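Local coordinates for protein fructuronate-tagaturonate epimerase UxaE from Cohnella laeviribosi in complex with 1 glycerol (Cohnella laeviribosi, PDB 6IL9) that probably interconverts fructuronate and tagaturonate by epimerisation, using a zinc ion bound in a TIM-barrel domain, at residues S271-L276 with S300-F305; T279-H284 with A327-I332; M178-C183 with D267-I272. All coordinates share one frame; numbering follows the deposited sequence.

Contact 1: S271-L276 with S300-F305. With ZN (zinc ion), chain C.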
# COMPACT_ATOMS: atom_id res chain seq x y z
N SER A 271 8.15 -9.50 3.95
CA SER A 271 6.88 -9.98 3.41
C SER A 271 7.04 -11.42 2.95
O SER A 271 7.91 -11.73 2.13
CB SER A 271 6.41 -9.06 2.27
OG SER A 271 5.59 -9.75 1.34
N ILE A 272 6.22 -12.30 3.51
CA ILE A 272 6.13 -13.67 3.04
C ILE A 272 4.65 -14.03 2.91
O ILE A 272 4.26 -15.18 3.13
CB ILE A 272 6.88 -14.64 3.98
CG1 ILE A 272 6.41 -14.47 5.42
CG2 ILE A 272 8.39 -14.42 3.89
CD1 ILE A 272 7.11 -15.36 6.40
N ASP A 273 3.83 -13.04 2.55
CA ASP A 273 2.38 -13.22 2.52
C ASP A 273 1.87 -13.76 1.19
O ASP A 273 0.72 -14.19 1.12
CB ASP A 273 1.66 -11.91 2.83
CG ASP A 273 1.89 -10.86 1.79
OD1 ASP A 273 2.97 -10.22 1.81
OD2 ASP A 273 0.99 -10.66 0.94
N GLU A 274 2.69 -13.74 0.14
CA GLU A 274 2.32 -14.33 -1.14
C GLU A 274 2.94 -15.71 -1.32
O GLU A 274 3.47 -16.04 -2.38
CB GLU A 274 2.70 -13.40 -2.29
CG GLU A 274 2.27 -11.96 -2.02
CD GLU A 274 1.72 -11.25 -3.25
OE1 GLU A 274 2.48 -11.07 -4.22
OE2 GLU A 274 0.53 -10.87 -3.24
N THR A 275 2.89 -16.52 -0.27
CA THR A 275 3.35 -17.90 -0.26
C THR A 275 2.16 -18.83 -0.50
O THR A 275 1.01 -18.48 -0.20
CB THR A 275 4.03 -18.23 1.08
OG1 THR A 275 5.20 -17.41 1.22
CG2 THR A 275 4.46 -19.68 1.16
N LEU A 276 2.42 -20.01 -1.07
CA LEU A 276 1.35 -20.99 -1.20
C LEU A 276 1.03 -21.65 0.14
O LEU A 276 -0.12 -22.01 0.40
CB LEU A 276 1.70 -22.04 -2.25
CG LEU A 276 0.56 -23.01 -2.59
CD1 LEU A 276 -0.59 -22.29 -3.30
CD2 LEU A 276 1.07 -24.17 -3.43
N SER A 300 8.28 -4.60 10.51
CA SER A 300 7.08 -5.43 10.49
C SER A 300 7.36 -6.73 9.77
O SER A 300 8.32 -6.85 8.99
CB SER A 300 5.91 -4.68 9.84
OG SER A 300 6.21 -4.45 8.47
N MET A 301 6.52 -7.72 10.05
CA MET A 301 6.54 -9.02 9.40
C MET A 301 5.15 -9.28 8.85
O MET A 301 4.16 -9.11 9.57
CB MET A 301 6.91 -10.13 10.40
CG MET A 301 6.93 -11.52 9.81
SD MET A 301 8.60 -11.94 9.28
CE MET A 301 9.49 -11.70 10.87
N ALA A 302 5.07 -9.66 7.58
CA ALA A 302 3.78 -9.94 6.95
C ALA A 302 3.71 -11.43 6.68
O ALA A 302 4.21 -11.90 5.65
CB ALA A 302 3.61 -9.16 5.65
N PRO A 303 3.14 -12.23 7.58
CA PRO A 303 3.02 -13.66 7.32
C PRO A 303 1.84 -13.93 6.39
O PRO A 303 1.05 -13.04 6.07
CB PRO A 303 2.78 -14.26 8.70
CG PRO A 303 2.11 -13.16 9.47
CD PRO A 303 2.61 -11.86 8.91
N ARG A 304 1.78 -15.16 5.90
CA ARG A 304 0.58 -15.65 5.23
C ARG A 304 -0.27 -16.31 6.30
O ARG A 304 0.12 -17.33 6.88
CB ARG A 304 0.90 -16.63 4.11
CG ARG A 304 -0.35 -17.43 3.72
CD ARG A 304 -0.49 -17.60 2.24
NE ARG A 304 -1.41 -18.69 1.93
CZ ARG A 304 -2.66 -18.51 1.54
NH1 ARG A 304 -3.14 -17.28 1.42
NH2 ARG A 304 -3.44 -19.56 1.28
N PHE A 305 -1.42 -15.71 6.60
CA PHE A 305 -2.30 -16.24 7.62
C PHE A 305 -3.10 -17.43 7.12
O PHE A 305 -3.35 -17.59 5.92
CB PHE A 305 -3.26 -15.15 8.11
CG PHE A 305 -2.57 -13.96 8.75
CD1 PHE A 305 -2.04 -14.06 10.01
CD2 PHE A 305 -2.50 -12.75 8.08
CE1 PHE A 305 -1.42 -12.98 10.60
CE2 PHE A 305 -1.88 -11.65 8.67
CZ PHE A 305 -1.33 -11.77 9.92
ZN ZN C . 1.65 -8.58 -0.04
O HOH W 1 -0.29 -8.20 -1.21
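Backbone bonding between 271-276 and 300-305 rests on Ile272 N, which donates to Ala302 O at 3.0 Å with an N-H...O angle of 164°. Ser271, one residue before Ile272, forms a parallel bridge with the same Ala302, and both CB atoms point to the same face of the sheet. The amide of Asp273 also approaches Ala302 O, but at an angle too poor for a hydrogen bond.

At the metal, Asp273 has CG set between the backbone N and the carbonyl carbon (chi1 65°), which brings CB to 3.5 Å from Pro303 O and OD2 to the zinc ion at 2.4 Å. Ser271 OG donates to the other carboxylate oxygen, Asp273 OD1, at 2.7 Å and nearly in line with its C-O bond, which limits rotation of the carboxylate. Water 1, also on the metal, makes a weak hydrogen bond to Glu274 OE2; His161 and His343 supply the remaining protein ligands. This is the usual place for a TIM-barrel active site: the C-terminal ends of two adjacent parallel strands, 267-271 and 300-302, and the loops that follow them.

Packing accounts for the rest. Ile272 runs CG1 beside Ala302 O and on to Pro303 CA. Further along, Arg304 extends alongside the 273-276 loop, its chain bent at chi2 (138°), and places CD 3.0 Å from Thr275 O while the guanidinium lies obliquely to the carbonyls of Thr275 and Leu276. An alanine in place of Arg304 takes away the chain beyond CB and is likely to leave a gap beside the Thr275 and Leu276 carbonyls, with less to hold that part of the loop. Within that loop, Thr275 OG1 donates to Ile272 O at 3.1 Å from above the carbonyl plane.

Contact 2: T279-H284 with A327-I332; sequences TAPGSH and AVHAAI
The rings of His284 and His329 meet rim to rim, joined by a hydrogen bond between His284 ND1 and His329 ND1 at 3.0 Å; either nitrogen could be the donor. Their planes are inclined at 35°, and neither ring covers the other. His284 reaches across because its CG is anti to the backbone N (chi1 174°), and its NE2 is hydrogen-bonded to Tyr338 OH, so both ring nitrogens are engaged and rotation of the imidazole is restricted.

Packing is closest around these two rings. Ile332 lays CG2 over one face of His284, 3.7 Å from the ring centroid, in a CH-pi contact, and its CD1 presses against Pro281 O. Pro281 makes the matching CH-pi contact with His329, placing CG 3.9 Å from that ring's centroid. Thr279 O lies in the plane of the His329 ring, at its edge, 3.2 Å from CE1. Leu340 of strand 339-342 adds further cover to both histidines.

The contact is lighter toward the partly exposed side, where Pro281 CB and Val328 CG1 touch at 3.6 Å as an apolar pair. Ala280, the N-cap residue of helix 281-293, is exposed and turns its methyl away from helix 319-336. Packing of this kind, between successive helices outside the parallel strands, belongs to the outer helical layer of a TIM barrel.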
# COMPACT_ATOMS: atom_id res chain seq x y z
N THR A 279 1.92 -19.32 6.87
CA THR A 279 3.03 -19.23 7.80
C THR A 279 2.58 -19.75 9.16
O THR A 279 1.80 -19.08 9.85
CB THR A 279 3.54 -17.80 7.93
OG1 THR A 279 3.71 -17.21 6.63
CG2 THR A 279 4.87 -17.78 8.67
N ALA A 280 3.07 -20.92 9.55
CA ALA A 280 2.78 -21.43 10.88
C ALA A 280 3.38 -20.50 11.93
O ALA A 280 4.49 -19.97 11.73
CB ALA A 280 3.35 -22.84 11.05
N PRO A 281 2.69 -20.26 13.05
CA PRO A 281 3.31 -19.44 14.11
C PRO A 281 4.67 -19.95 14.56
O PRO A 281 5.58 -19.15 14.82
CB PRO A 281 2.26 -19.50 15.23
CG PRO A 281 0.95 -19.63 14.50
CD PRO A 281 1.27 -20.54 13.31
N GLY A 282 4.87 -21.27 14.63
CA GLY A 282 6.18 -21.79 15.00
C GLY A 282 7.26 -21.46 13.98
O GLY A 282 8.41 -21.21 14.34
N SER A 283 6.91 -21.49 12.69
CA SER A 283 7.86 -21.10 11.66
C SER A 283 8.18 -19.61 11.76
O SER A 283 9.33 -19.20 11.61
CB SER A 283 7.31 -21.43 10.28
OG SER A 283 6.86 -22.77 10.22
N HIS A 284 7.15 -18.81 12.01
CA HIS A 284 7.32 -17.37 12.24
C HIS A 284 8.33 -17.12 13.36
O HIS A 284 9.24 -16.29 13.23
CB HIS A 284 5.94 -16.78 12.55
CG HIS A 284 5.94 -15.34 12.95
ND1 HIS A 284 4.81 -14.73 13.45
CD2 HIS A 284 6.90 -14.38 12.91
CE1 HIS A 284 5.08 -13.46 13.70
NE2 HIS A 284 6.34 -13.22 13.39
N ALA A 327 -3.34 -14.98 17.71
CA ALA A 327 -2.89 -14.79 19.09
C ALA A 327 -1.41 -15.10 19.22
O ALA A 327 -0.66 -14.33 19.85
CB ALA A 327 -3.71 -15.67 20.03
N VAL A 328 -0.95 -16.21 18.63
CA VAL A 328 0.46 -16.58 18.71
C VAL A 328 1.32 -15.66 17.85
O VAL A 328 2.38 -15.20 18.29
CB VAL A 328 0.65 -18.05 18.32
CG1 VAL A 328 2.06 -18.49 18.68
CG2 VAL A 328 -0.37 -18.91 19.03
N HIS A 329 0.88 -15.39 16.61
CA HIS A 329 1.61 -14.48 15.73
C HIS A 329 1.83 -13.14 16.41
O HIS A 329 2.93 -12.58 16.35
CB HIS A 329 0.83 -14.24 14.43
CG HIS A 329 0.88 -15.37 13.46
ND1 HIS A 329 2.05 -15.96 13.06
CD2 HIS A 329 -0.11 -15.98 12.76
CE1 HIS A 329 1.79 -16.91 12.18
NE2 HIS A 329 0.48 -16.95 11.98
N ALA A 330 0.79 -12.61 17.07
CA ALA A 330 0.90 -11.31 17.73
C ALA A 330 1.85 -11.38 18.92
O ALA A 330 2.56 -10.41 19.20
CB ALA A 330 -0.47 -10.82 18.19
N ALA A 331 1.84 -12.50 19.64
CA ALA A 331 2.75 -12.66 20.77
C ALA A 331 4.20 -12.73 20.31
O ALA A 331 5.10 -12.21 20.99
CB ALA A 331 2.37 -13.92 21.56
N ILE A 332 4.45 -13.38 19.18
CA ILE A 332 5.80 -13.44 18.63
C ILE A 332 6.29 -12.05 18.25
O ILE A 332 7.42 -11.67 18.56
CB ILE A 332 5.84 -14.39 17.42
CG1 ILE A 332 5.56 -15.82 17.87
CG2 ILE A 332 7.20 -14.28 16.69
CD1 ILE A 332 5.11 -16.73 16.72

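Contact 3: M178-C183 with D267-I272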
# COMPACT_ATOMS: atom_id res chain seq x y z
N MET A 178 9.95 3.36 3.89
CA MET A 178 9.56 2.00 4.23
C MET A 178 9.94 1.13 3.05
O MET A 178 9.68 1.50 1.90
CB MET A 178 8.05 1.94 4.51
CG MET A 178 7.50 0.57 4.80
SD MET A 178 5.80 0.63 5.44
CE MET A 178 5.50 -1.14 5.55
N LEU A 179 10.60 0.01 3.31
CA LEU A 179 11.01 -0.91 2.25
C LEU A 179 10.44 -2.28 2.55
O LEU A 179 10.76 -2.88 3.57
CB LEU A 179 12.53 -0.97 2.11
CG LEU A 179 13.23 0.16 1.37
CD1 LEU A 179 14.57 -0.29 0.83
CD2 LEU A 179 12.36 0.68 0.25
N THR A 180 9.58 -2.78 1.65
CA THR A 180 8.95 -4.08 1.80
C THR A 180 9.71 -5.10 0.97
O THR A 180 9.72 -5.01 -0.26
CB THR A 180 7.49 -4.03 1.36
OG1 THR A 180 6.78 -3.12 2.22
CG2 THR A 180 6.84 -5.40 1.42
N LEU A 181 10.32 -6.08 1.63
CA LEU A 181 11.08 -7.12 0.94
C LEU A 181 10.20 -8.34 0.74
O LEU A 181 9.88 -9.07 1.69
CB LEU A 181 12.34 -7.50 1.73
CG LEU A 181 13.26 -8.47 0.97
CD1 LEU A 181 13.79 -7.77 -0.27
CD2 LEU A 181 14.41 -8.94 1.86
N ASP A 182 9.82 -8.58 -0.51
CA ASP A 182 9.09 -9.78 -0.90
C ASP A 182 10.07 -10.95 -0.95
O ASP A 182 10.97 -10.97 -1.79
CB ASP A 182 8.43 -9.54 -2.26
CG ASP A 182 7.45 -10.63 -2.64
OD1 ASP A 182 7.60 -11.78 -2.19
OD2 ASP A 182 6.51 -10.31 -3.41
N CYS A 183 9.89 -11.92 -0.04
CA CYS A 183 10.75 -13.09 0.05
C CYS A 183 10.05 -14.35 -0.45
O CYS A 183 10.49 -15.47 -0.16
CB CYS A 183 11.24 -13.29 1.48
SG CYS A 183 12.16 -11.87 2.10
N ASP A 267 12.15 1.94 7.60
CA ASP A 267 11.31 0.90 8.19
C ASP A 267 11.32 -0.29 7.25
O ASP A 267 10.86 -0.19 6.11
CB ASP A 267 9.90 1.42 8.42
CG ASP A 267 9.83 2.47 9.51
OD1 ASP A 267 10.64 2.43 10.46
OD2 ASP A 267 8.95 3.34 9.41
N PHE A 268 11.85 -1.42 7.73
CA PHE A 268 12.11 -2.60 6.91
C PHE A 268 11.01 -3.61 7.18
O PHE A 268 10.91 -4.13 8.30
CB PHE A 268 13.49 -3.14 7.27
CG PHE A 268 13.95 -4.32 6.46
CD1 PHE A 268 13.86 -4.33 5.08
CD2 PHE A 268 14.55 -5.41 7.10
CE1 PHE A 268 14.32 -5.43 4.33
CE2 PHE A 268 15.03 -6.51 6.37
CZ PHE A 268 14.90 -6.51 4.98
N GLU A 269 10.17 -3.88 6.18
CA GLU A 269 9.11 -4.88 6.30
C GLU A 269 9.53 -6.15 5.58
O GLU A 269 10.00 -6.09 4.45
CB GLU A 269 7.78 -4.38 5.72
CG GLU A 269 6.76 -5.51 5.60
CD GLU A 269 5.34 -5.03 5.38
OE1 GLU A 269 4.84 -5.22 4.25
OE2 GLU A 269 4.72 -4.49 6.32
N ILE A 270 9.37 -7.29 6.25
CA ILE A 270 9.63 -8.58 5.63
C ILE A 270 8.29 -9.18 5.23
O ILE A 270 7.40 -9.35 6.07
CB ILE A 270 10.42 -9.50 6.57
CG1 ILE A 270 11.82 -8.92 6.77
CG2 ILE A 270 10.49 -10.90 5.98
CD1 ILE A 270 12.47 -9.34 8.05
N SER A 271 8.15 -9.50 3.95
CA SER A 271 6.88 -9.98 3.41
C SER A 271 7.04 -11.42 2.95
O SER A 271 7.91 -11.73 2.13
CB SER A 271 6.41 -9.06 2.27
OG SER A 271 5.59 -9.75 1.34
N ILE A 272 6.22 -12.30 3.51
CA ILE A 272 6.13 -13.67 3.04
C ILE A 272 4.65 -14.03 2.91
O ILE A 272 4.26 -15.18 3.13
CB ILE A 272 6.88 -14.64 3.98
CG1 ILE A 272 6.41 -14.47 5.42
CG2 ILE A 272 8.39 -14.42 3.89
CD1 ILE A 272 7.11 -15.36 6.40
O HOH W 2 5.72 -12.26 -0.33
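Strands 178-182 and 267-271 run parallel, their axes 4.7 Å apart at closest approach and inclined at 21°, and five backbone hydrogen bonds alternate between them from Leu179 N to Asp267 O at one end to Cys183 N to Ser271 O at the other. They are adjacent staves of the eight-stranded TIM barrel, and the straightest bond of the ladder, Leu181 N to Glu269 O, has an N-H...O angle of 176°.

Met178, Thr180, Asp182, Asp267, Glu269 and Ser271 share the face turned into the barrel. The extended side chain of Glu269 lies beside Thr180, pointing the same way, with OE1 3.5 Å from Thr180 CG2; Met178 crosses it and brings CE equally near to OE2. This buried carboxylate is well supplied with partners, which fix its position: OE1 has a salt bridge to Lys366 and a hydrogen bond from His343, a zinc ligand, and OE2 is hydrogen-bonded to Ser300 OG and Ser341 OG.

On the other face, Phe268 and Leu181 lie side by side. CG of Phe268 is anti to its backbone N (chi1 -176°), carrying CE1 to 3.9 Å from Leu181 CB and CZ close to Leu181 CD2. Helix 234-259 covers this face through Phe250 and Met251. Beyond the strands, Cys183 CB rests on Ile272 CG2.

Asp182 OD2 is hydrogen-bonded to His161, placing this carboxylate behind another zinc ligand, while water 2 bridges the strands by donating to Asp182 OD1 at 2.7 Å and to Ser271 OG at 3.0 Å.

Contacts 1 and 3 adjoin in the barrel wall, their centres about 10 Å apart, and share Ser271 and Ile272. Across the seam Ala302 N is 2.8 Å from Ile270 O, a probable hydrogen bond. Contact 1 supplies Asp273 to the zinc, whereas contact 3 backs the site through groups hydrogen-bonded to His161 and His343; a bound glycerol lies about 5 Å from the Asp273 side chain. Contact 2 stands outside this wall, its centre about 11 Å from that of contact 1. Arg304 O and Thr279 N, 2.7 Å apart, probably hydrogen-bond there, and Phe305 CD1 packs against His329 CD2.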